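Local coordinates for protein glycerophosphodiester phosphodiesterase (Cytophaga hutchinsonii ATCC 33406, PDB 3CH0) that belongs to the glycerophosphodiester phosphodiesterase family and folds as a TIM barrel, a closed sheet of parallel strands surrounded by helices, at residues Asp57-His62 / Asn77-Asn82; Gly135-Thr140 / Leu153-Val158; Lys192-Val197 / Pro214-Pro219. All coordinates share one frame; numbering follows the deposited sequence.

Contact 1. Residues Asp57-His62 / Asn77-Asn82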
loop_
_atom_site.group_PDB
_atom_site.type_symbol
_atom_site.label_atom_id
_atom_site.label_comp_id
_atom_site.label_asym_id
_atom_site.label_seq_id
_atom_site.Cartn_x
_atom_site.Cartn_y
_atom_site.Cartn_z
ATOM N N ASP A 57 -5.243 8.101 1.548
ATOM C CA ASP A 57 -5.854 9.235 0.818
ATOM C C ASP A 57 -5.054 10.482 1.054
ATOM O O ASP A 57 -4.335 10.633 2.054
ATOM C CB ASP A 57 -7.310 9.398 1.216
ATOM C CG ASP A 57 -8.160 8.265 0.679
ATOM O OD1 ASP A 57 -8.521 8.255 -0.555
ATOM O OD2 ASP A 57 -8.398 7.316 1.457
ATOM N N THR A 58 -5.190 11.422 0.124
ATOM C CA THR A 58 -4.623 12.742 0.232
ATOM C C THR A 58 -5.441 13.660 1.146
ATOM O O THR A 58 -5.126 14.832 1.186
ATOM C CB THR A 58 -4.457 13.402 -1.133
ATOM O OG1 THR A 58 -5.744 13.476 -1.743
ATOM C CG2 THR A 58 -3.544 12.535 -2.015
ATOM N N PHE A 59 -6.499 13.147 1.756
ATOM C CA PHE A 59 -7.349 13.899 2.680
ATOM C C PHE A 59 -7.574 12.981 3.898
ATOM O O PHE A 59 -7.357 11.752 3.852
ATOM C CB PHE A 59 -8.698 14.294 2.052
ATOM C CG PHE A 59 -9.459 13.141 1.484
ATOM C CD1 PHE A 59 -9.244 12.706 0.176
ATOM C CD2 PHE A 59 -10.350 12.427 2.241
ATOM C CE1 PHE A 59 -9.920 11.632 -0.303
ATOM C CE2 PHE A 59 -11.000 11.385 1.771
ATOM C CZ PHE A 59 -10.793 10.956 0.458
ATOM N N PHE A 60 -8.108 13.571 4.968
ATOM C CA PHE A 60 -8.507 12.754 6.142
ATOM C C PHE A 60 -9.845 12.109 5.927
ATOM O O PHE A 60 -10.845 12.781 5.788
ATOM C CB PHE A 60 -8.561 13.591 7.426
ATOM C CG PHE A 60 -7.218 13.852 8.004
ATOM C CD1 PHE A 60 -6.636 12.946 8.920
ATOM C CD2 PHE A 60 -6.463 14.956 7.584
ATOM C CE1 PHE A 60 -5.364 13.177 9.435
ATOM C CE2 PHE A 60 -5.218 15.182 8.081
ATOM C CZ PHE A 60 -4.639 14.280 9.030
ATOM N N HIS A 61 -9.860 10.780 5.871
ATOM C CA HIS A 61 -11.028 10.041 5.471
ATOM C C HIS A 61 -12.006 9.908 6.614
ATOM O O HIS A 61 -11.618 9.603 7.776
ATOM C CB HIS A 61 -10.609 8.638 4.952
ATOM C CG HIS A 61 -11.633 7.982 4.091
ATOM N ND1 HIS A 61 -12.783 7.412 4.589
ATOM C CD2 HIS A 61 -11.644 7.743 2.753
ATOM C CE1 HIS A 61 -13.472 6.880 3.597
ATOM N NE2 HIS A 61 -12.821 7.097 2.465
ATOM N N HIS A 62 -13.291 10.013 6.296
ATOM C CA HIS A 62 -14.311 9.884 7.362
ATOM C C HIS A 62 -14.370 8.495 8.042
ATOM O O HIS A 62 -14.866 8.372 9.187
ATOM C CB HIS A 62 -15.706 10.241 6.808
ATOM C CG HIS A 62 -16.355 9.154 6.033
ATOM N ND1 HIS A 62 -16.063 8.908 4.705
ATOM C CD2 HIS A 62 -17.309 8.264 6.376
ATOM C CE1 HIS A 62 -16.788 7.896 4.275
ATOM N NE2 HIS A 62 -17.569 7.500 5.262
ATOM N N ASN A 77 -17.611 16.471 4.230
ATOM C CA ASN A 77 -16.520 17.420 4.385
ATOM C C ASN A 77 -15.077 16.834 4.273
ATOM O O ASN A 77 -14.112 17.606 4.333
ATOM C CB ASN A 77 -16.649 18.205 5.698
ATOM C CG ASN A 77 -16.513 17.324 6.929
ATOM O OD1 ASN A 77 -16.238 16.127 6.823
ATOM N ND2 ASN A 77 -16.709 17.928 8.120
ATOM N N GLU A 78 -14.980 15.503 4.150
ATOM C CA GLU A 78 -13.630 14.854 4.301
ATOM C C GLU A 78 -12.606 15.419 3.323
ATOM O O GLU A 78 -11.449 15.609 3.648
ATOM C CB GLU A 78 -13.715 13.344 4.172
ATOM C CG GLU A 78 -14.280 12.837 2.818
ATOM C CD GLU A 78 -14.584 11.366 2.806
ATOM O OE1 GLU A 78 -14.248 10.650 3.776
ATOM O OE2 GLU A 78 -15.158 10.868 1.803
ATOM N N LYS A 79 -13.046 15.661 2.083
ATOM C CA LYS A 79 -12.116 16.199 1.085
ATOM C C LYS A 79 -11.650 17.610 1.369
ATOM O O LYS A 79 -10.653 18.064 0.808
ATOM C CB LYS A 79 -12.696 16.050 -0.352
ATOM C CG LYS A 79 -12.903 14.563 -0.697
ATOM C CD LYS A 79 -13.151 14.339 -2.168
ATOM C CE LYS A 79 -13.359 12.868 -2.445
ATOM N NZ LYS A 79 -13.417 12.596 -3.912
ATOM N N ASN A 80 -12.331 18.322 2.281
ATOM C CA ASN A 80 -11.814 19.610 2.761
ATOM C C ASN A 80 -10.480 19.533 3.496
ATOM O O ASN A 80 -9.756 20.530 3.590
ATOM C CB ASN A 80 -12.802 20.291 3.737
ATOM C CG ASN A 80 -14.160 20.531 3.147
ATOM O OD1 ASN A 80 -14.407 20.315 1.958
ATOM N ND2 ASN A 80 -15.068 20.989 3.993
ATOM N N PHE A 81 -10.189 18.375 4.102
ATOM C CA PHE A 81 -9.038 18.198 5.004
ATOM C C PHE A 81 -7.910 17.590 4.186
ATOM O O PHE A 81 -7.538 16.425 4.328
ATOM C CB PHE A 81 -9.418 17.328 6.205
ATOM C CG PHE A 81 -10.658 17.807 6.900
ATOM C CD1 PHE A 81 -10.719 19.107 7.385
ATOM C CD2 PHE A 81 -11.762 17.005 7.016
ATOM C CE1 PHE A 81 -11.879 19.587 8.002
ATOM C CE2 PHE A 81 -12.945 17.502 7.640
ATOM C CZ PHE A 81 -12.964 18.796 8.124
ATOM N N ASN A 82 -7.367 18.451 3.345
ATOM C CA ASN A 82 -6.390 18.035 2.309
ATOM C C ASN A 82 -4.983 18.067 2.833
ATOM O O ASN A 82 -4.443 19.121 3.182
ATOM C CB ASN A 82 -6.500 19.042 1.165
ATOM C CG ASN A 82 -5.555 18.748 -0.007
ATOM O OD1 ASN A 82 -4.868 17.720 -0.039
ATOM N ND2 ASN A 82 -5.583 19.629 -1.015
HETATM O O HOH W 1 -6.687 15.899 -1.120
#
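His62 and Glu78 join two loops of an excursion from the TIM barrel, one loop following strand 52-54 and the other preceding helix 88-91. Two hydrogen bonds converge on one carboxylate oxygen. His62 N lies 2.8 Å from Glu78 OE1 and meets it nearly along its C-O axis, with an almost straight N-H...O angle of 171°. His62 ND1 reaches Glu78 OE1 at 2.7 Å; here OE1 lies in the imidazole plane, while the nitrogen stands above the plane of the carboxylate. Two donors from one residue thus grip OE1 and hold the carboxylate and the His62 ring against each other. OE1 also sits over the centre of the His61 ring, whose own ND1 is bonded to the backbone N of Glu63.

Between backbones, Phe60 N donates to Phe81 O (3.0 Å), the carbonyl of the residue at the centre of an inverse gamma turn. Phe59 CA adds a C-H...O contact to that oxygen.

The apolar contacts centre on Phe59. Its CG lies between backbone N and carbonyl carbon (chi1 54°), which turns one ring face to the Lys79 chain, with Asp57 CB on the opposite face. Phe59 CE2 packs 3.7 Å from Glu78 CD. The side chains of Phe60 and Phe81 run roughly perpendicular to each other. Over the Phe59 ring, Lys79 CG makes a CH-pi contact 4.1 Å from the centroid and only 6° off the normal.

Contact 2. Residues Gly135-Thr140 / Leu153-Val158. With EDO (1,2-ethanediol), chain K.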
loop_
_atom_site.group_PDB
_atom_site.type_symbol
_atom_site.label_atom_id
_atom_site.label_comp_id
_atom_site.label_asym_id
_atom_site.label_seq_id
_atom_site.Cartn_x
_atom_site.Cartn_y
_atom_site.Cartn_z
ATOM N N GLY A 135 5.133 0.066 -1.418
ATOM C CA GLY A 135 4.592 1.392 -1.194
ATOM C C GLY A 135 3.898 1.957 -2.391
ATOM O O GLY A 135 4.469 1.988 -3.461
ATOM N N GLU A 136 2.680 2.449 -2.153
ATOM C CA GLU A 136 1.799 2.931 -3.235
ATOM C C GLU A 136 1.886 4.421 -3.393
ATOM O O GLU A 136 1.628 5.165 -2.463
ATOM C CB GLU A 136 0.332 2.497 -3.015
ATOM C CG GLU A 136 -0.581 2.853 -4.225
ATOM C CD GLU A 136 -1.951 2.288 -4.181
ATOM O OE1 GLU A 136 -2.249 1.414 -3.349
ATOM O OE2 GLU A 136 -2.777 2.800 -5.016
ATOM N N ILE A 137 2.245 4.881 -4.584
ATOM C CA ILE A 137 2.094 6.275 -4.949
ATOM C C ILE A 137 0.665 6.585 -5.310
ATOM O O ILE A 137 0.192 6.135 -6.356
ATOM C CB ILE A 137 3.119 6.720 -6.047
ATOM C CG1 ILE A 137 4.508 6.717 -5.371
ATOM C CG2 ILE A 137 2.822 8.100 -6.624
ATOM C CD1 ILE A 137 5.620 7.522 -6.045
ATOM N N LYS A 138 -0.008 7.272 -4.399
ATOM C CA LYS A 138 -1.381 7.632 -4.583
ATOM C C LYS A 138 -1.621 8.909 -5.406
ATOM O O LYS A 138 -2.115 9.898 -4.902
ATOM C CB LYS A 138 -2.059 7.741 -3.202
ATOM C CG LYS A 138 -2.237 6.405 -2.511
ATOM C CD LYS A 138 -3.336 5.547 -3.151
ATOM C CE LYS A 138 -3.805 4.316 -2.386
ATOM N NZ LYS A 138 -4.727 3.390 -3.229
ATOM N N SER A 139 -1.281 8.821 -6.695
ATOM C CA SER A 139 -1.419 9.938 -7.639
ATOM C C SER A 139 -2.545 9.609 -8.621
ATOM O O SER A 139 -2.774 8.418 -8.971
ATOM C CB SER A 139 -0.109 10.202 -8.403
ATOM O OG SER A 139 0.330 9.018 -9.067
ATOM N N THR A 140 -3.194 10.672 -9.082
ATOM C CA THR A 140 -4.099 10.605 -10.207
ATOM C C THR A 140 -3.879 11.881 -11.034
ATOM O O THR A 140 -3.457 12.913 -10.526
ATOM C CB THR A 140 -5.592 10.532 -9.825
ATOM O OG1 THR A 140 -6.048 11.788 -9.346
ATOM C CG2 THR A 140 -5.857 9.417 -8.792
ATOM N N LEU A 153 8.066 15.161 -8.886
ATOM C CA LEU A 153 8.307 15.574 -7.480
ATOM C C LEU A 153 7.774 14.502 -6.526
ATOM O O LEU A 153 8.441 14.187 -5.522
ATOM C CB LEU A 153 7.688 16.950 -7.153
ATOM C CG LEU A 153 7.965 17.462 -5.733
ATOM C CD1 LEU A 153 9.487 17.412 -5.392
ATOM C CD2 LEU A 153 7.275 18.820 -5.592
ATOM N N PHE A 154 6.543 14.014 -6.777
ATOM C CA PHE A 154 5.937 12.972 -5.928
ATOM C C PHE A 154 6.921 11.808 -5.868
ATOM O O PHE A 154 7.279 11.310 -4.808
ATOM C CB PHE A 154 4.568 12.597 -6.507
ATOM C CG PHE A 154 3.584 11.939 -5.550
ATOM C CD1 PHE A 154 3.998 11.169 -4.464
ATOM C CD2 PHE A 154 2.228 12.019 -5.835
ATOM C CE1 PHE A 154 3.104 10.537 -3.660
ATOM C CE2 PHE A 154 1.289 11.376 -5.006
ATOM C CZ PHE A 154 1.746 10.633 -3.919
ATOM N N CYS A 155 7.357 11.338 -7.033
ATOM C CA CYS A 155 8.235 10.174 -7.064
ATOM C C CYS A 155 9.610 10.466 -6.465
ATOM O O CYS A 155 10.205 9.655 -5.774
ATOM C CB CYS A 155 8.403 9.622 -8.500
ATOM S SG CYS A 155 6.867 8.926 -9.169
ATOM N N ASP A 156 10.140 11.640 -6.787
ATOM C CA ASP A 156 11.479 11.962 -6.298
ATOM C C ASP A 156 11.476 12.048 -4.778
ATOM O O ASP A 156 12.426 11.618 -4.155
ATOM C CB ASP A 156 11.939 13.295 -6.865
ATOM C CG ASP A 156 12.275 13.228 -8.353
ATOM O OD1 ASP A 156 12.398 12.146 -8.916
ATOM O OD2 ASP A 156 12.452 14.358 -8.895
ATOM N N LEU A 157 10.463 12.632 -4.182
ATOM C CA LEU A 157 10.422 12.734 -2.711
ATOM C C LEU A 157 10.381 11.333 -2.078
ATOM O O LEU A 157 11.063 11.064 -1.068
ATOM C CB LEU A 157 9.222 13.511 -2.245
ATOM C CG LEU A 157 9.275 15.002 -2.540
ATOM C CD1 LEU A 157 7.922 15.662 -2.334
ATOM C CD2 LEU A 157 10.387 15.754 -1.713
ATOM N N VAL A 158 9.587 10.428 -2.648
ATOM C CA VAL A 158 9.532 9.041 -2.128
ATOM C C VAL A 158 10.874 8.364 -2.275
ATOM O O VAL A 158 11.353 7.699 -1.334
ATOM C CB VAL A 158 8.384 8.242 -2.845
ATOM C CG1 VAL A 158 8.429 6.716 -2.601
ATOM C CG2 VAL A 158 7.055 8.876 -2.416
HETATM C C1 EDO K . 13.182 17.107 -4.124
HETATM O O1 EDO K . 14.422 17.453 -4.744
HETATM C C2 EDO K . 12.939 15.650 -4.463
HETATM O O2 EDO K . 13.843 14.771 -3.752
#
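A beta-alpha-beta unit of the TIM barrel, made of strand 132-137, helix 151-164 and strand 171-175, supplies this contact between the end of its first strand and its helix. The segments 135-137 and 153-158 run nearly antiparallel, at 158°, with their axes 10.3 Å apart, and side chains fill the interval.

Ile137 carries the contact with both of its branches. CG2 stands over the centre of the Phe154 ring in a CH-pi contact, 3.7 Å from the centroid and 5° off the normal. The other branch ends in CD1, which touches Cys155 SG at 3.6 Å and, one turn beyond Phe154, Val158 CG2 at 4.1 Å. With CG1 anti to the carbonyl carbon (chi1 -69°), CG2 is left to face the ring while the CG1-CD1 arm runs to the sulfur.

Phe154 reaches on toward the chain beyond the strand. Lys138 O, from the centre of an inverse gamma turn, lies at the ring edge, 3.7 Å from Phe154 CE2. Ser139 CB approaches Phe154 CE2 obliquely at 3.9 Å, while its OG is bonded to Asp177. Lys138 NZ turns away from the helix to form a salt bridge with Glu136 OE2 (2.7 Å). A 1,2-ethanediol rests on the helix against Leu153 and Leu157, its O2 only weakly bonded to Asp156 O.

No hydrogen bond joins strand to helix. The fit of methyls against ring and sulfur holds this interface, whereas the charged groups of Glu136 and Lys138 are kept apart from it and meet at a bound citric acid, probably from the crystallisation liquor.

Contact 3. Residues Lys192-Val197 / Pro214-Pro219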
loop_
_atom_site.group_PDB
_atom_site.type_symbol
_atom_site.label_atom_id
_atom_site.label_comp_id
_atom_site.label_asym_id
_atom_site.label_seq_id
_atom_site.Cartn_x
_atom_site.Cartn_y
_atom_site.Cartn_z
ATOM N N LYS A 192 11.999 -2.141 -8.017
ATOM C CA LYS A 192 10.969 -3.028 -8.552
ATOM C C LYS A 192 9.617 -2.295 -8.588
ATOM O O LYS A 192 9.335 -1.565 -7.651
ATOM C CB LYS A 192 10.790 -4.279 -7.713
ATOM C CG LYS A 192 11.929 -5.287 -7.828
ATOM C CD LYS A 192 11.648 -6.595 -7.051
ATOM C CE LYS A 192 11.563 -6.392 -5.520
ATOM N NZ LYS A 192 12.805 -5.889 -4.899
ATOM N N LEU A 193 8.822 -2.496 -9.654
ATOM C CA LEU A 193 7.511 -1.878 -9.754
ATOM C C LEU A 193 6.419 -2.920 -9.751
ATOM O O LEU A 193 6.539 -4.000 -10.349
ATOM C CB LEU A 193 7.445 -1.022 -11.004
ATOM C CG LEU A 193 8.486 0.074 -11.135
ATOM C CD1 LEU A 193 8.266 0.846 -12.450
ATOM C CD2 LEU A 193 8.443 1.038 -9.936
ATOM N N SER A 194 5.295 -2.542 -9.131
ATOM C CA SER A 194 4.088 -3.270 -9.196
ATOM C C SER A 194 2.955 -2.450 -9.832
ATOM O O SER A 194 2.663 -1.299 -9.432
ATOM C CB SER A 194 3.660 -3.665 -7.776
ATOM O OG SER A 194 2.341 -4.273 -7.809
ATOM N N TYR A 195 2.305 -3.065 -10.837
ATOM C CA TYR A 195 1.251 -2.453 -11.556
ATOM C C TYR A 195 -0.115 -2.883 -11.002
ATOM O O TYR A 195 -0.524 -4.039 -11.081
ATOM C CB TYR A 195 1.381 -2.949 -13.015
ATOM C CG TYR A 195 0.368 -2.506 -14.011
ATOM C CD1 TYR A 195 -0.221 -1.244 -13.945
ATOM C CD2 TYR A 195 0.140 -3.285 -15.139
ATOM C CE1 TYR A 195 -1.112 -0.812 -14.938
ATOM C CE2 TYR A 195 -0.720 -2.885 -16.122
ATOM C CZ TYR A 195 -1.328 -1.655 -16.042
ATOM O OH TYR A 195 -2.203 -1.171 -17.020
ATOM N N LEU A 196 -0.759 -1.916 -10.361
ATOM C CA LEU A 196 -2.072 -2.084 -9.794
ATOM C C LEU A 196 -3.124 -1.903 -10.872
ATOM O O LEU A 196 -3.106 -0.930 -11.625
ATOM C CB LEU A 196 -2.337 -1.092 -8.670
ATOM C CG LEU A 196 -1.539 -1.297 -7.402
ATOM C CD1 LEU A 196 -1.574 -0.088 -6.445
ATOM C CD2 LEU A 196 -2.096 -2.550 -6.706
ATOM N N VAL A 197 -4.045 -2.872 -10.921
ATOM C CA VAL A 197 -5.101 -2.931 -11.927
ATOM C C VAL A 197 -6.432 -3.207 -11.266
ATOM O O VAL A 197 -6.581 -4.132 -10.492
ATOM C CB VAL A 197 -4.809 -4.006 -13.006
ATOM C CG1 VAL A 197 -6.074 -4.155 -13.936
ATOM C CG2 VAL A 197 -3.518 -3.613 -13.716
ATOM N N PRO A 214 6.449 -4.741 -15.846
ATOM C CA PRO A 214 6.818 -4.515 -14.453
ATOM C C PRO A 214 7.161 -5.826 -13.746
ATOM O O PRO A 214 6.891 -6.924 -14.245
ATOM C CB PRO A 214 5.521 -3.922 -13.855
ATOM C CG PRO A 214 4.438 -4.568 -14.655
ATOM C CD PRO A 214 5.016 -4.677 -16.072
ATOM N N ALA A 215 7.740 -5.705 -12.562
ATOM C CA ALA A 215 8.034 -6.879 -11.769
ATOM C C ALA A 215 6.804 -7.694 -11.292
ATOM O O ALA A 215 6.847 -8.943 -11.222
ATOM C CB ALA A 215 8.892 -6.524 -10.553
ATOM N N VAL A 216 5.766 -6.945 -10.903
ATOM C CA VAL A 216 4.596 -7.521 -10.264
ATOM C C VAL A 216 3.370 -7.018 -11.000
ATOM O O VAL A 216 3.301 -5.838 -11.333
ATOM C CB VAL A 216 4.536 -7.172 -8.765
ATOM C CG1 VAL A 216 3.269 -7.650 -8.108
ATOM C CG2 VAL A 216 5.751 -7.714 -8.033
ATOM N N TYR A 217 2.441 -7.943 -11.257
ATOM C CA TYR A 217 1.122 -7.617 -11.713
ATOM C C TYR A 217 0.214 -7.781 -10.485
ATOM O O TYR A 217 0.190 -8.846 -9.849
ATOM C CB TYR A 217 0.697 -8.562 -12.842
ATOM C CG TYR A 217 -0.564 -8.168 -13.524
ATOM C CD1 TYR A 217 -0.611 -7.083 -14.402
ATOM C CD2 TYR A 217 -1.727 -8.849 -13.270
ATOM C CE1 TYR A 217 -1.772 -6.683 -15.020
ATOM C CE2 TYR A 217 -2.875 -8.470 -13.879
ATOM C CZ TYR A 217 -2.908 -7.401 -14.789
ATOM O OH TYR A 217 -4.058 -6.965 -15.431
ATOM N N SER A 218 -0.520 -6.741 -10.138
ATOM C CA SER A 218 -1.237 -6.707 -8.848
ATOM C C SER A 218 -2.691 -6.273 -9.111
ATOM O O SER A 218 -3.039 -5.103 -8.927
ATOM C CB SER A 218 -0.515 -5.771 -7.872
ATOM O OG SER A 218 -1.056 -5.853 -6.580
ATOM N N PRO A 219 -3.561 -7.226 -9.524
ATOM C CA PRO A 219 -4.955 -6.955 -9.811
ATOM C C PRO A 219 -5.904 -7.186 -8.635
ATOM O O PRO A 219 -5.600 -7.962 -7.746
ATOM C CB PRO A 219 -5.249 -8.016 -10.880
ATOM C CG PRO A 219 -4.472 -9.200 -10.370
ATOM C CD PRO A 219 -3.207 -8.633 -9.797
HETATM O O HOH W 2 9.968 -3.558 -12.158
HETATM O O HOH W 3 1.029 -4.330 -5.466
#
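Tyr195 and Tyr217 lie side by side on neighbouring parallel strands of the TIM barrel, 192-197 and 216-219, the two strands of a beta-alpha-beta unit connected through helix 203-207. Followed outward, Tyr195 first meets Pro214, whose CG is 3.8 Å from its CB. With CG anti to the backbone N (chi1 178°), the ring runs out alongside that of Tyr217. CD2 then touches Tyr217 CE1 at 3.9 Å, and CE2 stays close to the same atom. The two planes are 75° apart, an oblique pairing with the rings pointing the same way. Val197 CG2 stands over the centre of the Tyr195 ring and also packs 3.8 Å from Tyr217 CE1, wedged against both aromatics. At the tip, Tyr195 OH bonds to the carbonyl oxygen of Gln206, tying the strand to helix 203-207.

The backbones pair in parallel register, Ser194 with Val216 and Leu196 with Ser218. Val216 N donates to Leu193 O, Tyr195 N to Val216 O with an N-H...O angle of 171°, Ser218 N to Tyr195 O, and Val197 N to Ser218 O.

The face carrying Ser194, Leu196, Val216 and Ser218 is more polar. Ser194 OG packs against Ser218 CB, and a water joins the two hydroxyls, 2.7 Å from Ser194 OG and 2.8 Å from Ser218 OG, to which it donates. Leu196 CD2 lies 3.5 Å from Ser218 OG.

The two faces of this strand pair thus differ in chemistry: the tyrosines and Val197 pack toward helices 178-187 and 203-207, whereas on the other face the buried hydroxyls of Ser194 and Ser218 share a water, and Ser218 OG also bonds to Ile240 O.

How the contacts relate
Contacts 2 and 3 are buried and belong to the same barrel sheet, joined through strand 171-175, which pairs with both 132-137 and 192-197. Contact 1 is only partly buried and brings together loops, its centre about 18 Å from the centre of the chain and on the opposite side of it from contact 3. Chemistry follows place: a carboxylate and histidine secure the loops, apolar branches seat a helix on its strand, and main-chain bonds unite adjacent strands. Contact 2 touches each of the others, at Thr58 CG2 with Lys138 O (4.2 Å) and at Glu136 CD with Leu196 CD1 (3.3 Å). The latter pair lies beside the bound citric acid.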